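Local coordinates for 2-dehydro-3-deoxy-D-arabinonate dehydratase (Sulfolobus solfataricus, PDB 2Q18), which catalyses the metal-dependent dehydration of 2-dehydro-3-deoxy-D-arabinonate to 2,5-dioxopentanoate in a pentose oxidation pathway, at residues P74-S79 against F117-N122. Residues are numbered along the deposited sequence; the frame is centred on the assembly and turned at random.
Sequences PEVWGS and FKATPN
V76 and A119 form an antiparallel hydrogen-bonded pair and W77 and F117 the non-hydrogen-bonded pair beside it, the short strands 76-79 and 117-119 running at 130° to each other. Between the two pairs the register slips by one, because K118 and A119 both face V76. V76 O therefore takes two bonds on one face of its carbonyl plane, from K118 N at 2.7 Å and from A119 N at 3.1 Å, while V76 N gives a more bent bond to A119 O. On the side of V76 and A119 their CB atoms touch at 4.0 Å, with C124 packing on both. W77 and F117 share the other face. The F117 ring, its CG anti to the backbone N (chi1 -175°), turns an edge to the indole, the planes at 89°, and CD2 comes within 3.7 Å of W77 CE2. F117 CB also sits over the six-membered ring in a CH-pi contact. In its own plane the indole gives an almost straight bond, 2.9 Å from W77 NE1 to E75 OE1, on the anti side of the carboxylate; E75 OE2 pairs with R123 of the second subunit, and the F117 rings of the two subunits stack on each other. A leucine in place of W77 would probably leave the edge of F117 without its aromatic face and E75 OE1 without the indole N-H. K118 starts out beside V76, CG lying 4.0 Å from V76 CG1, then bends at chi2 toward the metal site, where NZ is salt-bridged to the magnesium ligand D164 and bonded to the backbone oxygens of K182 and C187. This is a classic beta bulge in the FAH fold, joining a subunit interface on the aromatic side to the metal and substrate site that K118 reaches.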
ATOM      1  N   PRO A  74      -5.326 -17.165  -7.960  1.00 23.83           N
ATOM      2  CA  PRO A  74      -4.692 -16.321  -8.971  1.00 22.62           C
ATOM      3  C   PRO A  74      -4.845 -16.895 -10.378  1.00 21.45           C
ATOM      4  O   PRO A  74      -4.969 -16.137 -11.338  1.00 21.06           O
ATOM      5  CB  PRO A  74      -3.222 -16.280  -8.534  1.00 22.76           C
ATOM      6  CG  PRO A  74      -3.255 -16.614  -7.068  1.00 25.60           C
ATOM      7  CD  PRO A  74      -4.362 -17.624  -6.942  1.00 23.77           C
ATOM      8  N   GLU A  75      -4.862 -18.221 -10.483  1.00 21.04           N
ATOM      9  CA  GLU A  75      -5.099 -18.901 -11.753  1.00 21.47           C
ATOM     10  C   GLU A  75      -5.994 -20.100 -11.527  1.00 20.89           C
ATOM     11  O   GLU A  75      -5.923 -20.745 -10.478  1.00 21.46           O
ATOM     12  CB  GLU A  75      -3.776 -19.356 -12.397  1.00 21.24           C
ATOM     13  CG  GLU A  75      -2.845 -18.206 -12.758  1.00 20.62           C
ATOM     14  CD  GLU A  75      -1.545 -18.648 -13.425  1.00 22.81           C
ATOM     15  OE1 GLU A  75      -1.390 -19.844 -13.762  1.00 23.29           O
ATOM     16  OE2 GLU A  75      -0.677 -17.774 -13.616  1.00 21.80           O
ATOM     17  N   VAL A  76      -6.842 -20.388 -12.510  1.00 20.98           N
ATOM     18  CA  VAL A  76      -7.632 -21.617 -12.500  1.00 21.22           C
ATOM     19  C   VAL A  76      -7.368 -22.383 -13.787  1.00 20.67           C
ATOM     20  O   VAL A  76      -7.491 -21.840 -14.886  1.00 21.07           O
ATOM     21  CB  VAL A  76      -9.156 -21.364 -12.333  1.00 20.25           C
ATOM     22  CG1 VAL A  76      -9.905 -22.690 -12.251  1.00 21.46           C
ATOM     23  CG2 VAL A  76      -9.440 -20.528 -11.089  1.00 20.76           C
ATOM     24  N   TRP A  77      -6.994 -23.646 -13.628  1.00 21.91           N
ATOM     25  CA  TRP A  77      -6.722 -24.527 -14.750  1.00 23.26           C
ATOM     26  C   TRP A  77      -7.629 -25.751 -14.660  1.00 25.18           C
ATOM     27  O   TRP A  77      -8.104 -26.114 -13.580  1.00 24.43           O
ATOM     28  CB  TRP A  77      -5.256 -24.975 -14.732  1.00 22.98           C
ATOM     29  CG  TRP A  77      -4.260 -23.883 -15.031  1.00 22.93           C
ATOM     30  CD1 TRP A  77      -3.844 -22.893 -14.184  1.00 22.03           C
ATOM     31  CD2 TRP A  77      -3.543 -23.690 -16.257  1.00 23.81           C
ATOM     32  NE1 TRP A  77      -2.911 -22.094 -14.808  1.00 22.45           N
ATOM     33  CE2 TRP A  77      -2.708 -22.562 -16.081  1.00 23.43           C
ATOM     34  CE3 TRP A  77      -3.516 -24.370 -17.485  1.00 23.64           C
ATOM     35  CZ2 TRP A  77      -1.861 -22.089 -17.091  1.00 23.00           C
ATOM     36  CZ3 TRP A  77      -2.677 -23.900 -18.489  1.00 23.82           C
ATOM     37  CH2 TRP A  77      -1.857 -22.771 -18.283  1.00 22.37           C
ATOM     38  N   GLY A  78      -7.854 -26.393 -15.799  1.00 26.60           N
ATOM     39  CA  GLY A  78      -8.675 -27.586 -15.829  1.00 28.85           C
ATOM     40  C   GLY A  78      -8.019 -28.732 -16.560  1.00 31.21           C
ATOM     41  O   GLY A  78      -7.145 -28.535 -17.407  1.00 30.34           O
ATOM     42  N   SER A  79      -8.434 -29.939 -16.198  1.00 33.30           N
ATOM     43  CA  SER A  79      -8.116 -31.129 -16.958  1.00 36.17           C
ATOM     44  C   SER A  79      -9.438 -31.744 -17.407  1.00 37.52           C
ATOM     45  O   SER A  79     -10.488 -31.500 -16.804  1.00 38.99           O
ATOM     46  CB  SER A  79      -7.312 -32.112 -16.111  1.00 36.48           C
ATOM     47  OG  SER A  79      -6.547 -32.983 -16.933  1.00 40.89           O
ATOM     48  N   PHE A 117      -6.279 -23.620 -19.603  1.00 25.02           N
ATOM     49  CA  PHE A 117      -6.513 -22.490 -18.709  1.00 24.30           C
ATOM     50  C   PHE A 117      -8.019 -22.242 -18.630  1.00 24.38           C
ATOM     51  O   PHE A 117      -8.689 -22.131 -19.660  1.00 23.86           O
ATOM     52  CB  PHE A 117      -5.791 -21.235 -19.215  1.00 23.62           C
ATOM     53  CG  PHE A 117      -5.881 -20.057 -18.273  1.00 23.01           C
ATOM     54  CD1 PHE A 117      -6.837 -19.062 -18.468  1.00 23.28           C
ATOM     55  CD2 PHE A 117      -5.009 -19.943 -17.193  1.00 23.69           C
ATOM     56  CE1 PHE A 117      -6.926 -17.966 -17.598  1.00 24.40           C
ATOM     57  CE2 PHE A 117      -5.088 -18.858 -16.317  1.00 25.41           C
ATOM     58  CZ  PHE A 117      -6.050 -17.868 -16.520  1.00 24.71           C
ATOM     59  N   LYS A 118      -8.538 -22.141 -17.410  1.00 24.56           N
ATOM     60  CA  LYS A 118      -9.982 -22.040 -17.193  1.00 24.05           C
ATOM     61  C   LYS A 118     -10.453 -20.630 -16.831  1.00 23.93           C
ATOM     62  O   LYS A 118     -11.379 -20.109 -17.457  1.00 25.00           O
ATOM     63  CB  LYS A 118     -10.440 -23.059 -16.139  1.00 23.58           C
ATOM     64  CG  LYS A 118     -11.908 -22.927 -15.691  1.00 24.67           C
ATOM     65  CD  LYS A 118     -12.890 -23.087 -16.855  1.00 22.60           C
ATOM     66  CE  LYS A 118     -14.310 -22.757 -16.413  1.00 25.21           C
ATOM     67  NZ  LYS A 118     -15.292 -22.895 -17.540  1.00 21.83           N
ATOM     68  N   ALA A 119      -9.832 -20.019 -15.823  1.00 22.68           N
ATOM     69  CA  ALA A 119     -10.295 -18.726 -15.347  1.00 23.46           C
ATOM     70  C   ALA A 119      -9.248 -17.923 -14.592  1.00 23.39           C
ATOM     71  O   ALA A 119      -8.310 -18.471 -14.010  1.00 22.59           O
ATOM     72  CB  ALA A 119     -11.560 -18.904 -14.465  1.00 23.43           C
ATOM     73  N   THR A 120      -9.432 -16.608 -14.628  1.00 24.04           N
ATOM     74  CA  THR A 120      -8.807 -15.683 -13.692  1.00 23.95           C
ATOM     75  C   THR A 120      -9.781 -15.549 -12.508  1.00 25.16           C
ATOM     76  O   THR A 120     -10.954 -15.922 -12.645  1.00 24.73           O
ATOM     77  CB  THR A 120      -8.592 -14.317 -14.361  1.00 24.77           C
ATOM     78  OG1 THR A 120      -9.825 -13.888 -14.966  1.00 22.55           O
ATOM     79  CG2 THR A 120      -7.497 -14.414 -15.435  1.00 21.04           C
ATOM     80  N   PRO A 121      -9.311 -15.038 -11.345  1.00 24.62           N
ATOM     81  CA  PRO A 121     -10.188 -14.947 -10.168  1.00 24.98           C
ATOM     82  C   PRO A 121     -11.488 -14.145 -10.387  1.00 25.52           C
ATOM     83  O   PRO A 121     -12.526 -14.502  -9.825  1.00 26.20           O
ATOM     84  CB  PRO A 121      -9.299 -14.280  -9.098  1.00 25.29           C
ATOM     85  CG  PRO A 121      -8.147 -13.674  -9.849  1.00 24.72           C
ATOM     86  CD  PRO A 121      -7.950 -14.545 -11.053  1.00 24.67           C
ATOM     87  N   ASN A 122     -11.429 -13.086 -11.191  1.00 24.61           N
ATOM     88  CA  ASN A 122     -12.596 -12.250 -11.460  1.00 24.89           C
ATOM     89  C   ASN A 122     -13.645 -12.915 -12.364  1.00 24.88           C
ATOM     90  O   ASN A 122     -14.772 -12.435 -12.460  1.00 23.78           O
ATOM     91  CB  ASN A 122     -12.172 -10.903 -12.057  1.00 24.94           C
ATOM     92  CG  ASN A 122     -11.519 -11.052 -13.424  1.00 29.43           C
ATOM     93  OD1 ASN A 122     -10.547 -11.795 -13.582  1.00 34.46           O
ATOM     94  ND2 ASN A 122     -12.045 -10.340 -14.415  1.00 28.14           N
TER